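Local coordinates for protein amidohydrolase (Brucella melitensis biovar Abortus, PDB 4F0L) that probably catalyses a metal-dependent hydrolytic deamination, as a member of the amidohydrolase family with an iron(III) ion bound in its active site, at residues A214-S217 against L218-T222; W263-H267 against Q268-A272; H351-R354 against N355-A358; A372-G375 against G376-M380. One frame throughout, in Å; residues are numbered along the deposited sequence.

Interaction 1. Residues A214-S217 against L218-T222; sequences APHS and LRAVT
S217 and A220 meet because OG of S217 is turned in between its own backbone N and carbonyl carbon (chi1 66°), the rotamer that lays the hydroxyl over the following turn. H216, one residue earlier, has CG anti to its N (chi1 -179°), which carries the imidazole alongside the same turn. This is the loop that leaves the C-terminal end of strand 210-215 in the TIM-barrel-like amidohydrolase fold, where strand ends and the loops after them form the metal site. N of A220 lies 3.2 Å from O and 3.3 Å from OG of S217; the first bond, made from above the carbonyl plane and away from its lone pairs, closes the beta turn 217-220. Both bonds are bent, as expected of one N-H shared by two acceptors. The hydroxyl in turn is hydrogen-bonded to ND1 of H216 (3.1 Å), in a bond whose donor could be either atom. S217 thereby ties the imidazole to the turn, while the ring of H216 meets that of H241, a ligand of the iron, edge-to-face; the side chain of H216, about 7 Å from the ion, is consistent with a second-shell role. R219 leads away from the turn to a salt bridge with D251. V221 packs back on the strand end, CG2 4.2 Å from CB of P215 and 3.6 Å from O of S217, and the methyl CB of A220 stands 3.8 Å from ND1 of H216.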
loop_
_atom_site.group_PDB
_atom_site.type_symbol
_atom_site.label_atom_id
_atom_site.label_comp_id
_atom_site.label_asym_id
_atom_site.label_seq_id
_atom_site.Cartn_x
_atom_site.Cartn_y
_atom_site.Cartn_z
ATOM N N ALA B 214 -21.317 -17.033 -12.361
ATOM C CA ALA B 214 -19.863 -17.009 -12.300
ATOM C C ALA B 214 -19.320 -18.419 -12.568
ATOM O O ALA B 214 -19.013 -19.143 -11.638
ATOM C CB ALA B 214 -19.372 -16.495 -10.946
ATOM N N PRO B 215 -19.188 -18.799 -13.854
ATOM C CA PRO B 215 -18.355 -19.964 -14.115
ATOM C C PRO B 215 -16.978 -19.758 -13.510
ATOM O O PRO B 215 -16.347 -18.714 -13.722
ATOM C CB PRO B 215 -18.286 -20.025 -15.647
ATOM C CG PRO B 215 -18.777 -18.702 -16.139
ATOM C CD PRO B 215 -19.703 -18.180 -15.084
ATOM N N HIS B 216 -16.512 -20.704 -12.717
ATOM C CA HIS B 216 -15.311 -20.427 -11.912
ATOM C C HIS B 216 -14.100 -20.050 -12.732
ATOM O O HIS B 216 -13.462 -19.022 -12.499
ATOM C CB HIS B 216 -14.965 -21.611 -11.046
ATOM C CG HIS B 216 -13.775 -21.376 -10.180
ATOM N ND1 HIS B 216 -12.521 -21.739 -10.550
ATOM C CD2 HIS B 216 -13.664 -20.748 -8.950
ATOM C CE1 HIS B 216 -11.650 -21.370 -9.583
ATOM N NE2 HIS B 216 -12.346 -20.762 -8.607
ATOM N N SER B 217 -13.799 -20.887 -13.709
ATOM C CA SER B 217 -12.595 -20.752 -14.543
ATOM C C SER B 217 -12.690 -21.777 -15.640
ATOM O O SER B 217 -13.552 -22.682 -15.588
ATOM C CB SER B 217 -11.336 -21.045 -13.731
ATOM O OG SER B 217 -11.341 -22.402 -13.343
ATOM N N LEU B 218 -11.787 -21.691 -16.603
ATOM C CA LEU B 218 -11.811 -22.640 -17.698
ATOM C C LEU B 218 -11.453 -24.057 -17.253
ATOM O O LEU B 218 -11.886 -25.021 -17.867
ATOM C CB LEU B 218 -10.913 -22.177 -18.844
ATOM C CG LEU B 218 -11.369 -20.865 -19.515
ATOM C CD1 LEU B 218 -10.338 -20.420 -20.546
ATOM C CD2 LEU B 218 -12.766 -20.979 -20.118
ATOM N N ARG B 219 -10.672 -24.173 -16.181
ATOM C CA ARG B 219 -10.308 -25.490 -15.625
ATOM C C ARG B 219 -11.498 -26.174 -15.004
ATOM O O ARG B 219 -11.603 -27.404 -15.005
ATOM C CB ARG B 219 -9.308 -25.355 -14.458
ATOM C CG ARG B 219 -7.909 -24.960 -14.812
ATOM C CD ARG B 219 -7.033 -25.242 -13.597
ATOM N NE ARG B 219 -5.747 -24.582 -13.797
ATOM C CZ ARG B 219 -4.694 -25.137 -14.394
ATOM N NH1 ARG B 219 -4.704 -26.410 -14.803
ATOM N NH2 ARG B 219 -3.601 -24.410 -14.556
ATOM N N ALA B 220 -12.347 -25.365 -14.387
ATOM C CA ALA B 220 -13.347 -25.865 -13.469
ATOM C C ALA B 220 -14.649 -26.185 -14.189
ATOM O O ALA B 220 -15.542 -26.789 -13.604
ATOM C CB ALA B 220 -13.559 -24.897 -12.313
ATOM N N VAL B 221 -14.739 -25.823 -15.464
ATOM C CA VAL B 221 -15.985 -25.928 -16.208
ATOM C C VAL B 221 -15.658 -26.444 -17.593
ATOM O O VAL B 221 -14.639 -26.040 -18.166
ATOM C CB VAL B 221 -16.671 -24.540 -16.292
ATOM C CG1 VAL B 221 -18.029 -24.652 -16.964
ATOM C CG2 VAL B 221 -16.852 -23.897 -14.909
ATOM N N THR B 222 -16.484 -27.348 -18.130
ATOM C CA THR B 222 -16.339 -27.794 -19.519
ATOM C C THR B 222 -17.016 -26.788 -20.472
ATOM O O THR B 222 -17.856 -26.000 -20.037
ATOM C CB THR B 222 -16.983 -29.184 -19.795
ATOM O OG1 THR B 222 -18.400 -29.074 -19.762
ATOM C CG2 THR B 222 -16.560 -30.239 -18.776
#

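Interaction 2. Residues W263-H267 against Q268-A272; sequences WLLDH and QDVTA
The carbonyl oxygen of L264 accepts two backbone N-H groups, that of H267 and, across the end of the helix, that of Q268 at 3.0 Å from N to O. The second donor arrives nearly along the C=O axis, although the bond is bent at the hydrogen (138°). Q268 is the first residue to leave helical angles, so this bond closes the last turn of helix 260-267. One residue earlier, O of W263 takes the ND1-H of H267 (2.9 Å, 161°), with the oxygen lying in the imidazole plane. The same nitrogen sits 3.2 Å above the plane of the W263 ring, over its centre, so the imidazole is held by both the carbonyl and the indole face.

Past the helix end D269 is the centre of an inverse gamma turn, in which N of V270 makes a weak bond to O of Q268. A water molecule bridges the two segments, donating to O of L265 (2.9 Å) and accepting from N of V270. Beside this bridge L265 and V270 cross at about a right angle: CD2 of L265 sits against the whole branch point of V270, 3.5 Å from CB and nearly as close to both methyls. With CG anti to its carbonyl carbon (chi1 -69°), Q268 sets CG 4.1 Å from CD1 of L264; the bend at the next bond then turns the amide back past O of H267, and NE2 bonds OD1 of D227. The chain here passes from helix 260-267 toward strand 274-276, with W263, L264 and Q268 packed on L226 of helix 223-229 and L264 also lying against W274 and L276 of the strand.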
loop_
_atom_site.group_PDB
_atom_site.type_symbol
_atom_site.label_atom_id
_atom_site.label_comp_id
_atom_site.label_asym_id
_atom_site.label_seq_id
_atom_site.Cartn_x
_atom_site.Cartn_y
_atom_site.Cartn_z
ATOM N N TRP B 263 -9.117 -18.393 -26.059
ATOM C CA TRP B 263 -10.040 -19.502 -26.157
ATOM C C TRP B 263 -11.440 -19.044 -25.844
ATOM O O TRP B 263 -12.395 -19.320 -26.598
ATOM C CB TRP B 263 -9.596 -20.600 -25.227
ATOM C CG TRP B 263 -10.422 -21.814 -25.418
ATOM C CD1 TRP B 263 -10.123 -22.938 -26.182
ATOM C CD2 TRP B 263 -11.755 -22.052 -24.882
ATOM N NE1 TRP B 263 -11.159 -23.831 -26.138
ATOM C CE2 TRP B 263 -12.167 -23.355 -25.385
ATOM C CE3 TRP B 263 -12.617 -21.339 -24.069
ATOM C CZ2 TRP B 263 -13.384 -23.904 -25.065
ATOM C CZ3 TRP B 263 -13.850 -21.902 -23.763
ATOM C CH2 TRP B 263 -14.223 -23.152 -24.255
ATOM N N LEU B 264 -11.573 -18.277 -24.756
ATOM C CA LEU B 264 -12.856 -17.753 -24.369
ATOM C C LEU B 264 -13.470 -16.857 -25.475
ATOM O O LEU B 264 -14.651 -16.984 -25.805
ATOM C CB LEU B 264 -12.732 -16.998 -23.035
ATOM C CG LEU B 264 -14.046 -16.613 -22.354
ATOM C CD1 LEU B 264 -14.824 -17.868 -21.987
ATOM C CD2 LEU B 264 -13.774 -15.762 -21.104
ATOM N N LEU B 265 -12.681 -15.949 -26.039
ATOM C CA LEU B 265 -13.205 -15.038 -27.072
ATOM C C LEU B 265 -13.642 -15.809 -28.331
ATOM O O LEU B 265 -14.586 -15.410 -29.004
ATOM C CB LEU B 265 -12.176 -13.975 -27.441
ATOM C CG LEU B 265 -11.795 -13.010 -26.309
ATOM C CD1 LEU B 265 -10.758 -12.013 -26.797
ATOM C CD2 LEU B 265 -13.056 -12.320 -25.793
ATOM N N ASP B 266 -12.967 -16.919 -28.619
ATOM C CA ASP B 266 -13.303 -17.747 -29.785
ATOM C C ASP B 266 -14.522 -18.640 -29.577
ATOM O O ASP B 266 -15.172 -19.015 -30.565
ATOM C CB ASP B 266 -12.136 -18.664 -30.180
ATOM C CG ASP B 266 -10.968 -17.914 -30.804
ATOM O OD1 ASP B 266 -11.091 -16.703 -31.082
ATOM O OD2 ASP B 266 -9.924 -18.548 -31.046
ATOM N N HIS B 267 -14.845 -18.986 -28.332
ATOM C CA HIS B 267 -15.931 -19.948 -28.074
ATOM C C HIS B 267 -17.161 -19.378 -27.434
ATOM O O HIS B 267 -18.154 -20.080 -27.278
ATOM C CB HIS B 267 -15.422 -21.097 -27.218
ATOM C CG HIS B 267 -14.476 -21.999 -27.945
ATOM N ND1 HIS B 267 -13.158 -21.750 -28.023
ATOM C CD2 HIS B 267 -14.702 -23.162 -28.669
ATOM C CE1 HIS B 267 -12.566 -22.717 -28.738
ATOM N NE2 HIS B 267 -13.511 -23.576 -29.142
ATOM N N GLN B 268 -17.110 -18.123 -27.007
ATOM C CA GLN B 268 -18.280 -17.473 -26.435
ATOM C C GLN B 268 -18.431 -16.115 -27.099
ATOM O O GLN B 268 -17.458 -15.516 -27.561
ATOM C CB GLN B 268 -18.122 -17.323 -24.922
ATOM C CG GLN B 268 -18.173 -18.630 -24.151
ATOM C CD GLN B 268 -19.561 -19.264 -24.156
ATOM O OE1 GLN B 268 -20.584 -18.569 -24.158
ATOM N NE2 GLN B 268 -19.604 -20.592 -24.174
ATOM N N ASP B 269 -19.668 -15.643 -27.159
ATOM C CA ASP B 269 -19.968 -14.284 -27.619
ATOM C C ASP B 269 -19.660 -13.270 -26.500
ATOM O O ASP B 269 -20.569 -12.839 -25.777
ATOM C CB ASP B 269 -21.452 -14.216 -28.016
ATOM C CG ASP B 269 -21.819 -12.913 -28.701
ATOM O OD1 ASP B 269 -20.916 -12.230 -29.235
ATOM O OD2 ASP B 269 -23.025 -12.575 -28.704
ATOM N N VAL B 270 -18.392 -12.904 -26.338
ATOM C CA VAL B 270 -17.971 -12.071 -25.189
ATOM C C VAL B 270 -18.348 -10.622 -25.464
ATOM O O VAL B 270 -18.077 -10.115 -26.531
ATOM C CB VAL B 270 -16.463 -12.217 -24.908
ATOM C CG1 VAL B 270 -15.997 -11.320 -23.749
ATOM C CG2 VAL B 270 -16.130 -13.672 -24.584
ATOM N N THR B 271 -19.014 -9.977 -24.514
ATOM C CA THR B 271 -19.432 -8.563 -24.628
ATOM C C THR B 271 -19.215 -7.862 -23.263
ATOM O O THR B 271 -18.620 -8.440 -22.382
ATOM C CB THR B 271 -20.916 -8.449 -25.009
ATOM O OG1 THR B 271 -21.688 -9.015 -23.955
ATOM C CG2 THR B 271 -21.253 -9.164 -26.293
ATOM N N ALA B 272 -19.719 -6.634 -23.111
ATOM C CA ALA B 272 -19.715 -5.895 -21.852
ATOM C C ALA B 272 -20.516 -6.601 -20.746
ATOM O O ALA B 272 -20.458 -6.212 -19.580
ATOM C CB ALA B 272 -20.241 -4.461 -22.078
HETATM O O HOH W 1 -15.994 -12.938 -28.371
#

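Interaction 3. Residues H351-R354 against N355-A358; sequences HRAR and NVLA
A353 and V356 touch through apolar atoms: CB of A353 lies 4.0 Å from CG2 of V356, and CG2 is as near to O of A353. The other methyl, CG1, stands anti to the backbone N of V356 (chi1 175°) and comes within 4.2 Å of CD2 of H351, reaching that ring obliquely.

Two residues with positive phi shape the backbone, R352 just after the helix and N355 further on; both lie in the loop that joins helix 336-351 to helix 364-379 of the amidohydrolase domain, away from the metal site and against the second subunit. E344 of the first helix receives the N-H groups of V356 and L357, one on each carboxylate oxygen.

R354 carries the polar contact with the second subunit. It runs side by side with N355, pointing the same way, with guanidinium and amide planes 80° apart. NH1 of R354 is 3.5 Å from ND2 of N355, but both nitrogens are donors and make no bond to each other. NH1 and NH2 of the guanidinium bond the second subunit, to O of A77 and OD1 of N306 of that chain. ND2 of N355 makes a weak bond to the same O of A77 of the second subunit, whereas its OD1 is hydrogen-bonded to OG1 of T364 of its own chain.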
loop_
_atom_site.group_PDB
_atom_site.type_symbol
_atom_site.label_atom_id
_atom_site.label_comp_id
_atom_site.label_asym_id
_atom_site.label_seq_id
_atom_site.Cartn_x
_atom_site.Cartn_y
_atom_site.Cartn_z
ATOM N N HIS B 351 7.437 -0.887 -16.417
ATOM C CA HIS B 351 7.789 -0.048 -17.563
ATOM C C HIS B 351 8.853 0.991 -17.247
ATOM O O HIS B 351 9.219 1.772 -18.127
ATOM C CB HIS B 351 6.533 0.630 -18.110
ATOM C CG HIS B 351 5.511 -0.336 -18.657
ATOM N ND1 HIS B 351 5.812 -1.255 -19.600
ATOM C CD2 HIS B 351 4.149 -0.497 -18.369
ATOM C CE1 HIS B 351 4.696 -1.974 -19.899
ATOM N NE2 HIS B 351 3.680 -1.499 -19.156
ATOM N N ARG B 352 9.348 1.038 -16.004
ATOM C CA ARG B 352 10.397 1.995 -15.639
ATOM C C ARG B 352 9.991 3.476 -15.945
ATOM O O ARG B 352 10.770 4.255 -16.484
ATOM C CB ARG B 352 11.741 1.618 -16.325
ATOM N N ALA B 353 8.780 3.861 -15.527
ATOM C CA ALA B 353 8.174 5.152 -15.927
ATOM C C ALA B 353 7.237 5.625 -14.820
ATOM O O ALA B 353 6.925 4.864 -13.905
ATOM C CB ALA B 353 7.412 5.015 -17.256
ATOM N N ARG B 354 6.821 6.886 -14.881
ATOM C CA ARG B 354 5.838 7.400 -13.936
ATOM C C ARG B 354 4.558 7.817 -14.659
ATOM O O ARG B 354 4.565 8.108 -15.856
ATOM C CB ARG B 354 6.393 8.593 -13.170
ATOM C CG ARG B 354 7.726 8.327 -12.500
ATOM C CD ARG B 354 8.144 9.478 -11.604
ATOM N NE ARG B 354 7.319 9.607 -10.416
ATOM C CZ ARG B 354 6.430 10.572 -10.158
ATOM N NH1 ARG B 354 6.192 11.552 -11.014
ATOM N NH2 ARG B 354 5.767 10.555 -8.999
ATOM N N ASN B 355 3.479 7.898 -13.890
ATOM C CA ASN B 355 2.152 8.298 -14.398
ATOM C C ASN B 355 1.779 7.541 -15.667
ATOM O O ASN B 355 1.435 8.124 -16.678
ATOM C CB ASN B 355 2.164 9.815 -14.570
ATOM C CG ASN B 355 2.390 10.508 -13.242
ATOM O OD1 ASN B 355 1.672 10.202 -12.267
ATOM N ND2 ASN B 355 3.403 11.394 -13.166
ATOM N N VAL B 356 1.891 6.222 -15.565
ATOM C CA VAL B 356 1.682 5.337 -16.670
ATOM C C VAL B 356 0.228 5.265 -17.078
ATOM O O VAL B 356 -0.076 5.255 -18.272
ATOM C CB VAL B 356 2.190 3.906 -16.357
ATOM C CG1 VAL B 356 1.840 2.956 -17.533
ATOM C CG2 VAL B 356 3.698 3.963 -16.062
ATOM N N LEU B 357 -0.668 5.205 -16.090
ATOM C CA LEU B 357 -2.086 5.018 -16.360
ATOM C C LEU B 357 -2.896 6.323 -16.363
ATOM O O LEU B 357 -4.118 6.295 -16.493
ATOM C CB LEU B 357 -2.680 3.949 -15.434
ATOM C CG LEU B 357 -1.941 2.575 -15.511
ATOM C CD1 LEU B 357 -2.608 1.520 -14.607
ATOM C CD2 LEU B 357 -1.784 2.082 -16.959
ATOM N N ALA B 358 -2.214 7.465 -16.285
ATOM C CA ALA B 358 -2.871 8.747 -16.574
ATOM C C ALA B 358 -3.425 8.759 -18.025
ATOM O O ALA B 358 -2.928 8.051 -18.892
ATOM C CB ALA B 358 -1.904 9.912 -16.346
#

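Interaction 4. Residues A372-G375 against G376-M380; sequences AVLG and GNIAM
A372 and G376 begin a run of four consecutive i to i+4 backbone bonds. G376 N lies 3.0 Å from O of A372, approaching from above the carbonyl plane on a bent path (140°). The next bond, from N377 N to O of V373, is 3.1 Å, and the one from I378 N to O of L374 is longer at 3.3 Å. Straightest is A379 N to O of G375, at 174° and 3.0 Å. Each of the four carbonyls from A372 to G375 is therefore satisfied by an N-H one turn on. N of M380 makes two weak bonds, to O of G376 and O of N377. O of A379 accepts from NE2 of H239, and O of M380 is hydrogen-bonded to OG1 of T162.

Side chains add a little. The amide of N377 runs beside V373, ND2 4.0 Å from CG1, and CD1 of I378 meets CG of L374 at 4.4 Å. With chi1 at -66°, CG1 of I378 leans back over O of L374, 3.4 Å away. A372 packs on M61 and F324, and A379 on I296. These last turns of helix 364-379, a regular alpha-helix, lie against strands 56-66, 296-299 and 323-326 of the amidohydrolase barrel.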
loop_
_atom_site.group_PDB
_atom_site.type_symbol
_atom_site.label_atom_id
_atom_site.label_comp_id
_atom_site.label_asym_id
_atom_site.label_seq_id
_atom_site.Cartn_x
_atom_site.Cartn_y
_atom_site.Cartn_z
ATOM N N ALA B 372 -12.164 3.087 -12.824
ATOM C CA ALA B 372 -12.568 1.975 -11.986
ATOM C C ALA B 372 -14.025 2.073 -11.579
ATOM O O ALA B 372 -14.716 1.029 -11.469
ATOM C CB ALA B 372 -11.657 1.850 -10.764
ATOM N N VAL B 373 -14.515 3.296 -11.349
ATOM C CA VAL B 373 -15.963 3.493 -11.122
ATOM C C VAL B 373 -16.789 3.074 -12.348
ATOM O O VAL B 373 -17.811 2.394 -12.195
ATOM C CB VAL B 373 -16.305 4.962 -10.779
ATOM C CG1 VAL B 373 -17.821 5.191 -10.823
ATOM C CG2 VAL B 373 -15.717 5.332 -9.383
ATOM N N LEU B 374 -16.379 3.549 -13.534
ATOM C CA LEU B 374 -17.079 3.299 -14.794
ATOM C C LEU B 374 -17.137 1.811 -15.140
ATOM O O LEU B 374 -18.230 1.254 -15.356
ATOM C CB LEU B 374 -16.421 4.086 -15.948
ATOM C CG LEU B 374 -16.987 3.939 -17.360
ATOM C CD1 LEU B 374 -18.378 4.535 -17.478
ATOM C CD2 LEU B 374 -16.038 4.567 -18.384
ATOM N N GLY B 375 -15.989 1.161 -15.187
ATOM C CA GLY B 375 -15.936 -0.266 -15.561
ATOM C C GLY B 375 -16.532 -1.135 -14.478
ATOM O O GLY B 375 -17.214 -2.110 -14.744
ATOM N N GLY B 376 -16.318 -0.740 -13.238
ATOM C CA GLY B 376 -16.920 -1.442 -12.129
ATOM C C GLY B 376 -18.429 -1.519 -12.198
ATOM O O GLY B 376 -19.009 -2.575 -12.055
ATOM N N ASN B 377 -19.075 -0.387 -12.416
ATOM C CA ASN B 377 -20.549 -0.394 -12.502
ATOM C C ASN B 377 -21.068 -1.209 -13.695
ATOM O O ASN B 377 -22.075 -1.870 -13.576
ATOM C CB ASN B 377 -21.103 1.022 -12.468
ATOM C CG ASN B 377 -21.195 1.540 -11.058
ATOM O OD1 ASN B 377 -21.312 0.747 -10.112
ATOM N ND2 ASN B 377 -21.115 2.879 -10.883
ATOM N N ILE B 378 -20.351 -1.186 -14.824
ATOM C CA ILE B 378 -20.731 -2.016 -15.972
ATOM C C ILE B 378 -20.640 -3.516 -15.612
ATOM O O ILE B 378 -21.583 -4.258 -15.836
ATOM C CB ILE B 378 -19.896 -1.675 -17.240
ATOM C CG1 ILE B 378 -20.206 -0.238 -17.750
ATOM C CG2 ILE B 378 -20.090 -2.749 -18.323
ATOM C CD1 ILE B 378 -19.145 0.345 -18.695
ATOM N N ALA B 379 -19.517 -3.943 -15.019
ATOM C CA ALA B 379 -19.359 -5.349 -14.573
ATOM C C ALA B 379 -20.418 -5.761 -13.566
ATOM O O ALA B 379 -20.739 -6.960 -13.438
ATOM C CB ALA B 379 -17.968 -5.582 -13.957
ATOM N N MET B 380 -20.920 -4.792 -12.796
ATOM C CA MET B 380 -21.909 -5.098 -11.754
ATOM C C MET B 380 -23.347 -5.125 -12.334
ATOM O O MET B 380 -24.292 -5.396 -11.600
ATOM C CB MET B 380 -21.856 -4.082 -10.617
ATOM C CG MET B 380 -20.575 -4.080 -9.793
ATOM S SD MET B 380 -20.230 -5.569 -8.884
ATOM C CE MET B 380 -19.598 -6.644 -10.182
#

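All four contacts belong to the amidohydrolase part of the protein and follow one another along the chain in numerical order. Interactions 1 and 2 have centres about 14 Å apart and touch, L218 packing against W263 and L264, so the loop after strand 210-215 and the end of helix 260-267 share one patch beside helix 223-229. Interaction 4, with its centre about 19 Å from that of interaction 2, meets it where I378 packs on A272. Interaction 3 stands apart, its nearest atoms about 9 Å from interaction 4 and about 23 Å from interaction 1. The chain thus combines a metal-side region, nearest at interaction 1, with a loop, away from the metal site, that meets the second subunit.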